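Local coordinates for protein flagellin B1 (Methanocaldococcus jannaschii DSM 2661, PDB 5YA6) that probably serves as a building subunit of the archaellum, the archaeal motility filament, and carries a calcium ion in its beta-rich domain, at residues Ile29-Thr37 with Ile78-Trp87; Tyr95-Ala103 with Gly115-Asn123. One frame throughout, in Å; residues are numbered along the deposited sequence. Where two conformers were deposited one is given.

Both contacts are built on one mixed beta-sheet, in which strand 28-38 lies next to strand 117-123, and their centres are about 9 Å apart. Contact 1 sets a loop (Ile78-Trp87) against strand 28-38; contact 2 pairs strand 117-123 with strand 94-99 on its other side and ends at the calcium ion. The two contacts touch directly: Ile34 O lies 2.8 Å from Leu120 N, a probable backbone hydrogen bond between the strands, and Trp87 CZ3 packs 3.6 Å from Val122 O. Near the metal, Thr37 OG1 stands 2.6 Å from Asp116 O, probably hydrogen-bonded, which ties the end of 29-37 to a residue whose carboxylate binds calcium.

Contact 1 (Ile29-Thr37 with Ile78-Trp87)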
ATOM      1  N   ILE B  29       6.148 -17.496  -1.119  1.00 11.90           N
ATOM      2  CA  ILE B  29       5.300 -17.199  -2.241  1.00 12.46           C
ATOM      3  C   ILE B  29       6.099 -16.612  -3.414  1.00 12.61           C
ATOM      4  O   ILE B  29       6.717 -15.546  -3.260  1.00 11.71           O
ATOM      5  CB  ILE B  29       4.104 -16.317  -1.810  1.00 13.84           C
ATOM      6  CG1 ILE B  29       3.209 -17.187  -0.902  1.00 15.55           C
ATOM      7  CG2 ILE B  29       3.377 -15.712  -3.013  1.00 13.44           C
ATOM      8  CD1 ILE B  29       2.084 -16.436  -0.305  1.00 17.27           C
ATOM      9  N   ASP B  30       6.131 -17.324  -4.532  1.00 12.01           N
ATOM     10  CA  ASP B  30       6.944 -16.872  -5.649  1.00 12.63           C
ATOM     11  C   ASP B  30       6.130 -16.134  -6.709  1.00 12.73           C
ATOM     12  O   ASP B  30       6.695 -15.476  -7.541  1.00 13.06           O
ATOM     13  CB  ASP B  30       7.715 -18.048  -6.268  1.00 13.57           C
ATOM     14  CG  ASP B  30       6.793 -19.071  -6.906  1.00 14.35           C
ATOM     15  OD1 ASP B  30       5.907 -19.533  -6.207  1.00 15.86           O
ATOM     16  OD2 ASP B  30       6.920 -19.407  -8.115  1.00 15.98           O
ATOM     17  N   LYS B  31       4.804 -16.291  -6.714  1.00 12.67           N
ATOM     18  CA  LYS B  31       3.955 -15.712  -7.713  1.00 11.79           C
ATOM     19  C   LYS B  31       2.660 -15.217  -7.085  1.00 11.84           C
ATOM     20  O   LYS B  31       2.159 -15.837  -6.063  1.00 12.45           O
ATOM     21  CB  LYS B  31       3.611 -16.693  -8.831  1.00 13.48           C
ATOM     22  CG  LYS B  31       4.746 -17.120  -9.746  1.00 15.52           C
ATOM     23  CD  LYS B  31       4.206 -18.151 -10.742  1.00 18.43           C
ATOM     24  CE  LYS B  31       5.147 -18.309 -11.870  1.00 23.77           C
ATOM     25  NZ  LYS B  31       4.640 -19.357 -12.825  1.00 27.45           N
ATOM     26  N   LEU B  32       2.141 -14.118  -7.637  1.00 11.61           N
ATOM     27  CA  LEU B  32       0.873 -13.478  -7.169  1.00 11.37           C
ATOM     28  C   LEU B  32      -0.092 -13.429  -8.337  1.00 13.24           C
ATOM     29  O   LEU B  32       0.310 -13.206  -9.476  1.00 13.48           O
ATOM     30  CB  LEU B  32       1.065 -12.054  -6.632  1.00 12.20           C
ATOM     31  CG  LEU B  32       1.995 -11.926  -5.436  1.00 13.40           C
ATOM     32  CD1 LEU B  32       2.329 -10.490  -5.196  1.00 14.59           C
ATOM     33  CD2 LEU B  32       1.377 -12.576  -4.204  1.00 12.64           C
ATOM     34  N   ALA B  33      -1.372 -13.524  -8.041  1.00 11.85           N
ATOM     35  CA  ALA B  33      -2.431 -13.345  -9.012  1.00 12.22           C
ATOM     36  C   ALA B  33      -3.416 -12.347  -8.399  1.00 12.95           C
ATOM     37  O   ALA B  33      -4.100 -12.654  -7.369  1.00 13.56           O
ATOM     38  CB  ALA B  33      -3.102 -14.682  -9.330  1.00 12.57           C
ATOM     39  N   ILE B  34      -3.487 -11.138  -9.007  1.00 11.49           N
ATOM     40  CA  ILE B  34      -4.304 -10.054  -8.444  1.00 11.12           C
ATOM     41  C   ILE B  34      -5.534  -9.885  -9.292  1.00 10.70           C
ATOM     42  O   ILE B  34      -5.445  -9.507 -10.494  1.00 12.10           O
ATOM     43  CB  ILE B  34      -3.499  -8.735  -8.381  1.00 11.35           C
ATOM     44  CG1 ILE B  34      -2.231  -8.965  -7.557  1.00 11.01           C
ATOM     45  CG2 ILE B  34      -4.363  -7.585  -7.925  1.00 10.73           C
ATOM     46  CD1 ILE B  34      -1.177  -7.874  -7.771  1.00 11.42           C
ATOM     47  N   TYR B  35      -6.687 -10.184  -8.727  1.00 10.82           N
ATOM     48  CA  TYR B  35      -7.943 -10.161  -9.498  1.00 11.39           C
ATOM     49  C   TYR B  35      -8.618  -8.806  -9.398  1.00 11.92           C
ATOM     50  O   TYR B  35      -8.690  -8.209  -8.333  1.00 11.41           O
ATOM     51  CB  TYR B  35      -8.917 -11.226  -9.059  1.00 12.90           C
ATOM     52  CG  TYR B  35      -8.367 -12.644  -9.290  1.00 13.19           C
ATOM     53  CD1 TYR B  35      -7.469 -13.243  -8.436  1.00 13.85           C
ATOM     54  CD2 TYR B  35      -8.819 -13.407 -10.360  1.00 15.38           C
ATOM     55  CE1 TYR B  35      -6.968 -14.517  -8.658  1.00 13.09           C
ATOM     56  CE2 TYR B  35      -8.324 -14.690 -10.594  1.00 14.55           C
ATOM     57  CZ  TYR B  35      -7.427 -15.255  -9.730  1.00 14.33           C
ATOM     58  OH  TYR B  35      -6.930 -16.530 -10.009  1.00 16.03           O
ATOM     59  N   ILE B  36      -8.984  -8.316 -10.584  1.00 10.55           N
ATOM     60  CA  ILE B  36      -9.462  -6.948 -10.841  0.50 11.98           C
ATOM     61  C   ILE B  36     -10.804  -6.956 -11.617  1.00 11.63           C
ATOM     62  O   ILE B  36     -10.971  -7.750 -12.529  1.00 12.53           O
ATOM     63  CB  ILE B  36      -8.428  -6.202 -11.696  0.50 11.59           C
ATOM     64  CG1 ILE B  36      -7.074  -6.106 -10.944  0.50 12.47           C
ATOM     65  CG2 ILE B  36      -8.971  -4.870 -12.158  0.50 12.03           C
ATOM     66  CD1 ILE B  36      -7.125  -5.218  -9.706  0.50 12.34           C
ATOM     67  N   THR B  37     -11.725  -6.074 -11.263  1.00 12.35           N
ATOM     68  CA  THR B  37     -12.958  -5.856 -11.993  1.00 13.37           C
ATOM     69  C   THR B  37     -13.278  -4.359 -11.927  1.00 13.79           C
ATOM     70  O   THR B  37     -12.889  -3.692 -10.972  1.00 14.00           O
ATOM     71  CB  THR B  37     -14.136  -6.708 -11.451  1.00 14.60           C
ATOM     72  OG1 THR B  37     -15.229  -6.757 -12.398  1.00 15.37           O
ATOM     73  CG2 THR B  37     -14.657  -6.157 -10.160  1.00 13.65           C
ATOM     74  N   ILE B  78      -4.027 -21.114 -12.386  1.00 18.49           N
ATOM     75  CA  ILE B  78      -3.465 -20.064 -13.260  1.00 18.96           C
ATOM     76  C   ILE B  78      -1.985 -19.787 -12.930  1.00 15.81           C
ATOM     77  O   ILE B  78      -1.439 -18.851 -13.474  1.00 16.38           O
ATOM     78  CB  ILE B  78      -4.288 -18.747 -13.155  1.00 24.14           C
ATOM     79  CG1 ILE B  78      -4.551 -18.380 -11.708  1.00 25.27           C
ATOM     80  CG2 ILE B  78      -5.637 -18.896 -13.893  1.00 24.67           C
ATOM     81  CD1 ILE B  78      -3.355 -17.768 -10.983  1.00 27.08           C
ATOM     82  N   PHE B  79      -1.354 -20.619 -12.123  1.00 15.92           N
ATOM     83  CA  PHE B  79       0.096 -20.510 -11.832  1.00 17.25           C
ATOM     84  C   PHE B  79       0.977 -21.414 -12.698  1.00 17.72           C
ATOM     85  O   PHE B  79       2.215 -21.347 -12.609  1.00 22.45           O
ATOM     86  CB  PHE B  79       0.388 -20.774 -10.381  1.00 17.42           C
ATOM     87  CG  PHE B  79      -0.143 -19.698  -9.493  1.00 17.36           C
ATOM     88  CD1 PHE B  79       0.305 -18.391  -9.643  1.00 16.22           C
ATOM     89  CD2 PHE B  79      -1.084 -19.983  -8.508  1.00 17.32           C
ATOM     90  CE1 PHE B  79      -0.241 -17.373  -8.849  1.00 16.30           C
ATOM     91  CE2 PHE B  79      -1.612 -18.979  -7.690  1.00 17.39           C
ATOM     92  CZ  PHE B  79      -1.167 -17.678  -7.860  1.00 17.29           C
ATOM     93  N   ASN B  80       0.383 -22.244 -13.510  1.00 14.04           N
ATOM     94  CA  ASN B  80       1.176 -23.242 -14.272  1.00 14.34           C
ATOM     95  C   ASN B  80       1.751 -22.711 -15.562  1.00 13.16           C
ATOM     96  O   ASN B  80       1.016 -22.272 -16.468  1.00 12.34           O
ATOM     97  CB  ASN B  80       0.222 -24.406 -14.519  1.00 16.27           C
ATOM     98  CG  ASN B  80       0.877 -25.578 -15.243  1.00 18.63           C
ATOM     99  OD1 ASN B  80       1.596 -25.435 -16.230  1.00 17.95           O
ATOM    100  ND2 ASN B  80       0.598 -26.767 -14.737  1.00 24.96           N
ATOM    101  N   SER B  81       3.085 -22.646 -15.637  1.00 12.22           N
ATOM    102  CA  SER B  81       3.752 -22.027 -16.811  1.00 11.91           C
ATOM    103  C   SER B  81       3.797 -22.973 -18.010  1.00 12.29           C
ATOM    104  O   SER B  81       4.223 -22.555 -19.077  1.00 13.29           O
ATOM    105  CB  SER B  81       5.109 -21.522 -16.448  1.00 13.37           C
ATOM    106  OG  SER B  81       6.062 -22.583 -16.227  1.00 12.97           O
ATOM    107  N   SER B  82       3.414 -24.246 -17.856  1.00 12.77           N
ATOM    108  CA  SER B  82       3.166 -25.076 -19.058  1.00 14.32           C
ATOM    109  C   SER B  82       1.902 -24.711 -19.782  1.00 15.29           C
ATOM    110  O   SER B  82       1.900 -24.636 -21.042  1.00 17.18           O
ATOM    111  CB  SER B  82       3.229 -26.581 -18.717  1.00 15.56           C
ATOM    112  OG  SER B  82       4.517 -26.829 -18.240  1.00 16.38           O
ATOM    113  N   ALA B  83       0.831 -24.529 -19.031  1.00 14.79           N
ATOM    114  CA  ALA B  83      -0.480 -24.244 -19.591  1.00 15.42           C
ATOM    115  C   ALA B  83      -0.590 -22.761 -19.965  1.00 15.47           C
ATOM    116  O   ALA B  83      -1.222 -22.401 -20.962  1.00 15.86           O
ATOM    117  CB  ALA B  83      -1.558 -24.632 -18.609  1.00 16.79           C
ATOM    118  N   ILE B  84       0.069 -21.909 -19.153  1.00 13.51           N
ATOM    119  CA  ILE B  84       0.063 -20.451 -19.379  1.00 14.39           C
ATOM    120  C   ILE B  84       1.501 -19.989 -19.598  1.00 13.23           C
ATOM    121  O   ILE B  84       2.195 -19.606 -18.700  1.00 12.33           O
ATOM    122  CB  ILE B  84      -0.661 -19.783 -18.184  1.00 14.93           C
ATOM    123  CG1 ILE B  84      -2.119 -20.275 -18.061  1.00 17.17           C
ATOM    124  CG2 ILE B  84      -0.661 -18.250 -18.390  1.00 15.72           C
ATOM    125  CD1 ILE B  84      -2.649 -20.215 -16.663  1.00 18.22           C
ATOM    126  N   THR B  85       2.010 -20.140 -20.826  1.00 15.39           N
ATOM    127  CA  THR B  85       3.401 -19.951 -21.114  1.00 16.77           C
ATOM    128  C   THR B  85       3.803 -18.478 -21.060  1.00 15.36           C
ATOM    129  O   THR B  85       4.968 -18.173 -20.879  1.00 14.43           O
ATOM    130  CB  THR B  85       3.744 -20.494 -22.566  1.00 19.63           C
ATOM    131  OG1 THR B  85       2.767 -20.009 -23.508  1.00 22.78           O
ATOM    132  CG2 THR B  85       3.663 -22.028 -22.534  1.00 23.62           C
ATOM    133  N   ASP B  86       2.807 -17.587 -21.143  1.00 16.56           N
ATOM    134  CA  ASP B  86       3.076 -16.146 -21.014  1.00 16.58           C
ATOM    135  C   ASP B  86       3.541 -15.751 -19.602  1.00 16.99           C
ATOM    136  O   ASP B  86       4.027 -14.657 -19.414  1.00 15.06           O
ATOM    137  CB  ASP B  86       1.857 -15.286 -21.422  1.00 18.02           C
ATOM    138  CG  ASP B  86       1.646 -15.203 -22.947  1.00 20.17           C
ATOM    139  OD1 ASP B  86       2.591 -15.443 -23.680  1.00 21.04           O
ATOM    140  OD2 ASP B  86       0.511 -14.960 -23.356  1.00 25.50           O
ATOM    141  N   TRP B  87       3.468 -16.660 -18.617  1.00 15.00           N
ATOM    142  CA  TRP B  87       4.260 -16.450 -17.373  1.00 15.13           C
ATOM    143  C   TRP B  87       5.719 -16.111 -17.607  1.00 16.36           C
ATOM    144  O   TRP B  87       6.356 -15.496 -16.768  1.00 17.48           O
ATOM    145  CB  TRP B  87       4.212 -17.679 -16.438  1.00 14.87           C
ATOM    146  CG  TRP B  87       3.056 -17.658 -15.476  1.00 14.02           C
ATOM    147  CD1 TRP B  87       1.963 -18.401 -15.511  1.00 14.33           C
ATOM    148  CD2 TRP B  87       2.925 -16.793 -14.341  1.00 13.98           C
ATOM    149  NE1 TRP B  87       1.091 -18.030 -14.496  1.00 14.16           N
ATOM    150  CE2 TRP B  87       1.692 -17.067 -13.746  1.00 14.14           C
ATOM    151  CE3 TRP B  87       3.743 -15.802 -13.791  1.00 13.99           C
ATOM    152  CZ2 TRP B  87       1.269 -16.424 -12.553  1.00 14.27           C
ATOM    153  CZ3 TRP B  87       3.317 -15.161 -12.646  1.00 14.75           C
ATOM    154  CH2 TRP B  87       2.099 -15.446 -12.074  1.00 13.56           C
TER
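Lys31 reaches off its strand and slants over one face of the Trp87 indole. Its CB touches two rings, 3.8 Å from both Trp87 CH2 and Phe79 CD1. CG then passes CZ3 and CH2 of the indole, and CD stands over the six-membered ring, a CH-pi contact 3.6 Å from its centroid. CE follows at CE3, and NZ ends over the face, 3.6 Å from the centroid of the five-membered ring, in a cation-pi contact. With CG anti to the carbonyl carbon (chi1 -68°) and the chain extended beyond it, the methylenes travel over one indole face. NZ also donates to Phe79 O at 3.1 Å, tilted from the carbonyl plane. The indole is held from its edge, where Trp87 NE1 gives a bond of 2.8 Å to Ile78 O almost exactly in the ring plane. Farther along, Ala33 CB meets Ile78 CD1 at 3.5 Å, and Ile78 CD1 also lies over the centre of the Phe79 ring; Tyr35 OH comes against Ile78 CG1 from the opposite direction. The loop, between strands 59-69 and 94-99, thus packs on strand 28-38, with Phe79 also touching Thr19 of strand 13-23 and Trp87 touching Leu121 of strand 117-123.

Contact 2 (Tyr95-Ala103 with Gly115-Asn123); sequences YVVGVIQDA and GDIAVLLVN. With CA (calcium ion), chain D.
Ile100 drops its side chain across Ile117 and Val119: CB meets Ile117 CG2 at 3.7 Å, and CD1 reaches Val119 CG1. Val119 CG1, between its backbone N and carbonyl carbon (chi1 62°), projects into the hollow left by Gly98, where a CB would collide with it. On the same sheet face, Val96 CG1 packs against Leu121 CD1. On the other face, Val97 splits its branches, CG1 to Ala118 CB and CG2 to Leu120 CD2, and that same Leu120 methyl lies obliquely beside the Tyr95 ring. The strands are antiparallel; the pairs Val96-Leu121 and Gly98-Val119 are each joined by two backbone bonds. A classic beta bulge then shifts the register: Ile100 N and Gln101 N both donate to Ile117 O, the former tilted from the carbonyl plane, the latter on a lone pair. Past it, the extended Gln101 side chain crosses Ile117 at its CD1, NE2 giving a nearly axial bond of 2.8 Å to Gly115 O while OE1 bonds His173 of the C-terminal histidine tag. A leucine in place of Gln101 would probably leave Gly115 O without this donor and the tag residue His173 without its partner. Loop residues flanking the paired strands bring two acids to the calcium ion, whose site Asp104, Ser106, Asn113 and a water complete. Asp116 grips it with OD1 and OD2, at 2.4 Å each, and Asp102 with OD1, at 2.3 Å, the Asp102 carboxylate also having a polar partner at Leu107; the carboxylate planes are 67° apart. Another water bridges Ala103 N to Asp116 OD1, 2.7 Å from that oxygen.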
ATOM      1  N   TYR B  95       3.941  -7.001 -15.444  1.00 14.01           N
ATOM      2  CA  TYR B  95       2.846  -7.945 -15.123  1.00 12.76           C
ATOM      3  C   TYR B  95       2.219  -8.435 -16.431  1.00 13.29           C
ATOM      4  O   TYR B  95       2.241  -7.730 -17.456  1.00 14.80           O
ATOM      5  CB  TYR B  95       1.716  -7.353 -14.169  1.00 11.72           C
ATOM      6  CG  TYR B  95       1.026  -6.139 -14.724  1.00 12.04           C
ATOM      7  CD1 TYR B  95       1.536  -4.881 -14.510  1.00 11.74           C
ATOM      8  CD2 TYR B  95      -0.100  -6.253 -15.518  1.00 11.91           C
ATOM      9  CE1 TYR B  95       0.944  -3.766 -15.053  1.00 11.36           C
ATOM     10  CE2 TYR B  95      -0.713  -5.164 -16.067  1.00 12.97           C
ATOM     11  CZ  TYR B  95      -0.176  -3.902 -15.853  1.00 11.34           C
ATOM     12  OH  TYR B  95      -0.788  -2.830 -16.479  1.00 12.40           O
ATOM     13  N   VAL B  96       1.622  -9.617 -16.395  1.00 11.79           N
ATOM     14  CA  VAL B  96       0.827 -10.114 -17.507  1.00 12.11           C
ATOM     15  C   VAL B  96      -0.651 -10.092 -17.164  1.00 12.28           C
ATOM     16  O   VAL B  96      -1.035 -10.482 -16.040  1.00 12.04           O
ATOM     17  CB  VAL B  96       1.325 -11.550 -17.859  1.00 12.91           C
ATOM     18  CG1 VAL B  96       0.413 -12.218 -18.878  1.00 14.52           C
ATOM     19  CG2 VAL B  96       2.797 -11.480 -18.251  1.00 14.10           C
ATOM     20  N   VAL B  97      -1.495  -9.697 -18.084  1.00 12.10           N
ATOM     21  CA  VAL B  97      -2.910  -9.745 -17.795  1.00 11.94           C
ATOM     22  C   VAL B  97      -3.521 -11.044 -18.293  1.00 13.14           C
ATOM     23  O   VAL B  97      -3.351 -11.407 -19.462  1.00 13.70           O
ATOM     24  CB  VAL B  97      -3.660  -8.560 -18.436  1.00 12.56           C
ATOM     25  CG1 VAL B  97      -5.156  -8.633 -18.195  1.00 12.53           C
ATOM     26  CG2 VAL B  97      -3.075  -7.218 -17.921  1.00 12.14           C
ATOM     27  N   GLY B  98      -4.216 -11.747 -17.422  1.00 11.97           N
ATOM     28  CA  GLY B  98      -5.006 -12.962 -17.820  1.00 12.73           C
ATOM     29  C   GLY B  98      -6.449 -12.586 -17.886  1.00 13.06           C
ATOM     30  O   GLY B  98      -7.006 -11.964 -16.957  1.00 13.50           O
ATOM     31  N   VAL B  99      -7.130 -13.073 -18.938  1.00 13.59           N
ATOM     32  CA  VAL B  99      -8.552 -12.951 -19.027  1.00 14.77           C
ATOM     33  C   VAL B  99      -9.272 -13.982 -18.127  1.00 15.49           C
ATOM     34  O   VAL B  99      -8.996 -15.197 -18.205  1.00 17.15           O
ATOM     35  CB  VAL B  99      -9.020 -13.086 -20.494  1.00 15.99           C
ATOM     36  CG1 VAL B  99     -10.547 -13.034 -20.593  1.00 17.29           C
ATOM     37  CG2 VAL B  99      -8.292 -12.075 -21.368  1.00 17.19           C
ATOM     38  N   ILE B 100     -10.176 -13.539 -17.260  1.00 16.44           N
ATOM     39  CA  ILE B 100     -10.979 -14.425 -16.407  1.00 16.91           C
ATOM     40  C   ILE B 100     -12.432 -14.445 -16.872  1.00 19.34           C
ATOM     41  O   ILE B 100     -13.087 -15.518 -16.937  1.00 20.15           O
ATOM     42  CB  ILE B 100     -10.866 -14.032 -14.898  1.00 16.87           C
ATOM     43  CG1 ILE B 100      -9.390 -14.152 -14.460  1.00 17.70           C
ATOM     44  CG2 ILE B 100     -11.749 -14.921 -14.042  1.00 18.17           C
ATOM     45  CD1 ILE B 100      -8.712 -15.524 -14.551  1.00 17.40           C
ATOM     46  N   GLN B 101     -12.963 -13.290 -17.219  1.00 18.70           N
ATOM     47  CA  GLN B 101     -14.318 -13.196 -17.707  1.00 19.05           C
ATOM     48  C   GLN B 101     -14.381 -11.973 -18.642  1.00 19.17           C
ATOM     49  O   GLN B 101     -13.875 -10.910 -18.309  1.00 17.52           O
ATOM     50  CB  GLN B 101     -15.147 -13.083 -16.478  1.00 24.03           C
ATOM     51  CG  GLN B 101     -16.586 -12.804 -16.653  1.00 26.93           C
ATOM     52  CD  GLN B 101     -17.263 -12.933 -15.303  1.00 27.79           C
ATOM     53  OE1 GLN B 101     -17.244 -14.014 -14.686  1.00 28.77           O
ATOM     54  NE2 GLN B 101     -17.799 -11.825 -14.800  1.00 29.28           N
ATOM     55  N   ASP B 102     -14.872 -12.140 -19.864  1.00 17.01           N
ATOM     56  CA  ASP B 102     -14.896 -11.029 -20.792  1.00 16.72           C
ATOM     57  C   ASP B 102     -15.878 -11.348 -21.950  1.00 18.17           C
ATOM     58  O   ASP B 102     -15.448 -11.847 -22.946  1.00 20.19           O
ATOM     59  CB  ASP B 102     -13.482 -10.802 -21.304  1.00 16.04           C
ATOM     60  CG  ASP B 102     -13.377  -9.691 -22.302  1.00 15.11           C
ATOM     61  OD1 ASP B 102     -14.316  -8.854 -22.420  1.00 15.62           O
ATOM     62  OD2 ASP B 102     -12.333  -9.636 -22.892  1.00 16.62           O
ATOM     63  N   ALA B 103     -17.149 -10.985 -21.788  1.00 21.43           N
ATOM     64  CA  ALA B 103     -18.231 -11.378 -22.779  1.00 19.56           C
ATOM     65  C   ALA B 103     -17.956 -10.850 -24.178  1.00 24.06           C
ATOM     66  O   ALA B 103     -18.087 -11.588 -25.190  1.00 24.63           O
ATOM     67  CB  ALA B 103     -19.586 -10.854 -22.285  1.00 20.95           C
ATOM     68  N   GLY B 115     -18.573  -5.888 -16.243  1.00 20.27           N
ATOM     69  CA  GLY B 115     -18.669  -7.302 -15.986  1.00 21.07           C
ATOM     70  C   GLY B 115     -17.342  -8.068 -16.065  1.00 20.46           C
ATOM     71  O   GLY B 115     -17.276  -9.240 -15.653  1.00 21.08           O
ATOM     72  N   ASP B 116     -16.307  -7.454 -16.609  1.00 16.25           N
ATOM     73  CA  ASP B 116     -15.064  -8.170 -16.896  1.00 14.56           C
ATOM     74  C   ASP B 116     -14.327  -8.505 -15.634  1.00 15.82           C
ATOM     75  O   ASP B 116     -14.395  -7.735 -14.676  1.00 15.91           O
ATOM     76  CB  ASP B 116     -14.108  -7.368 -17.781  1.00 15.63           C
ATOM     77  CG  ASP B 116     -14.552  -7.238 -19.238  1.00 15.24           C
ATOM     78  OD1 ASP B 116     -15.572  -7.855 -19.681  1.00 16.90           O
ATOM     79  OD2 ASP B 116     -13.828  -6.518 -19.936  1.00 14.20           O
ATOM     80  N   ILE B 117     -13.581  -9.606 -15.667  1.00 14.59           N
ATOM     81  CA  ILE B 117     -12.627  -9.919 -14.611  1.00 14.11           C
ATOM     82  C   ILE B 117     -11.296 -10.189 -15.302  1.00 13.24           C
ATOM     83  O   ILE B 117     -11.210 -11.005 -16.226  1.00 14.03           O
ATOM     84  CB  ILE B 117     -13.021 -11.114 -13.698  1.00 15.20           C
ATOM     85  CG1 ILE B 117     -14.392 -10.870 -13.090  1.00 16.94           C
ATOM     86  CG2 ILE B 117     -11.963 -11.351 -12.605  1.00 16.53           C
ATOM     87  CD1 ILE B 117     -14.926 -12.127 -12.378  1.00 19.44           C
ATOM     88  N   ALA B 118     -10.248  -9.532 -14.806  1.00 12.63           N
ATOM     89  CA  ALA B 118      -8.911  -9.785 -15.263  1.00 11.52           C
ATOM     90  C   ALA B 118      -8.068 -10.228 -14.082  1.00 11.79           C
ATOM     91  O   ALA B 118      -8.380  -9.909 -12.943  1.00 12.80           O
ATOM     92  CB  ALA B 118      -8.285  -8.565 -15.892  1.00 12.87           C
ATOM     93  N   VAL B 119      -6.961 -10.916 -14.348  1.00 10.98           N
ATOM     94  CA  VAL B 119      -6.007 -11.236 -13.279  1.00 12.62           C
ATOM     95  C   VAL B 119      -4.661 -10.671 -13.669  1.00 11.47           C
ATOM     96  O   VAL B 119      -4.267 -10.707 -14.849  1.00 12.68           O
ATOM     97  CB  VAL B 119      -5.986 -12.766 -12.996  1.00 12.97           C
ATOM     98  CG1 VAL B 119      -5.523 -13.546 -14.223  1.00 14.19           C
ATOM     99  CG2 VAL B 119      -5.130 -13.074 -11.790  1.00 14.00           C
ATOM    100  N   LEU B 120      -3.924 -10.074 -12.723  1.00 11.40           N
ATOM    101  CA  LEU B 120      -2.568  -9.578 -12.980  1.00 11.23           C
ATOM    102  C   LEU B 120      -1.682 -10.671 -12.471  1.00 11.47           C
ATOM    103  O   LEU B 120      -1.666 -10.979 -11.287  1.00 11.08           O
ATOM    104  CB  LEU B 120      -2.314  -8.251 -12.243  1.00 11.96           C
ATOM    105  CG  LEU B 120      -3.436  -7.222 -12.411  1.00 12.29           C
ATOM    106  CD1 LEU B 120      -3.013  -5.974 -11.626  1.00 12.55           C
ATOM    107  CD2 LEU B 120      -3.723  -6.853 -13.873  1.00 12.75           C
ATOM    108  N   LEU B 121      -0.894 -11.217 -13.371  1.00 11.12           N
ATOM    109  CA  LEU B 121       0.068 -12.241 -13.047  1.00 11.52           C
ATOM    110  C   LEU B 121       1.432 -11.562 -12.767  1.00 11.35           C
ATOM    111  O   LEU B 121       2.039 -10.914 -13.624  1.00 12.33           O
ATOM    112  CB  LEU B 121       0.137 -13.249 -14.239  1.00 11.91           C
ATOM    113  CG  LEU B 121      -1.197 -13.859 -14.697  1.00 13.49           C
ATOM    114  CD1 LEU B 121      -0.931 -14.687 -15.965  1.00 14.16           C
ATOM    115  CD2 LEU B 121      -1.873 -14.651 -13.587  1.00 13.55           C
ATOM    116  N   VAL B 122       1.938 -11.780 -11.553  1.00 11.77           N
ATOM    117  CA  VAL B 122       3.187 -11.185 -11.065  1.00 11.38           C
ATOM    118  C   VAL B 122       4.160 -12.251 -10.562  1.00 12.16           C
ATOM    119  O   VAL B 122       3.755 -13.112  -9.773  1.00 11.59           O
ATOM    120  CB  VAL B 122       2.900 -10.164  -9.913  1.00 12.44           C
ATOM    121  CG1 VAL B 122       4.196  -9.539  -9.382  1.00 11.81           C
ATOM    122  CG2 VAL B 122       1.968  -9.080 -10.424  1.00 12.49           C
ATOM    123  N   ASN B 123       5.403 -12.260 -11.077  1.00 12.45           N
ATOM    124  CA  ASN B 123       6.400 -13.146 -10.558  1.00 14.21           C
ATOM    125  C   ASN B 123       7.082 -12.454  -9.447  1.00 13.48           C
ATOM    126  O   ASN B 123       7.977 -11.603  -9.646  1.00 14.01           O
ATOM    127  CB  ASN B 123       7.459 -13.607 -11.572  1.00 16.20           C
ATOM    128  CG  ASN B 123       8.282 -14.759 -10.993  1.00 16.57           C
ATOM    129  OD1 ASN B 123       8.938 -14.600  -9.996  1.00 15.84           O
ATOM    130  ND2 ASN B 123       8.145 -15.958 -11.561  1.00 21.32           N
TER
HETATM  131 CA    CA D 301     -15.271  -6.886 -21.834  1.00 17.45          CA
HETATM  132  O   HOH W   1     -17.766  -9.349 -19.414  1.00 24.96           O
HETATM  133  O   HOH W   2     -17.602  -7.633 -21.829  1.00 18.74           O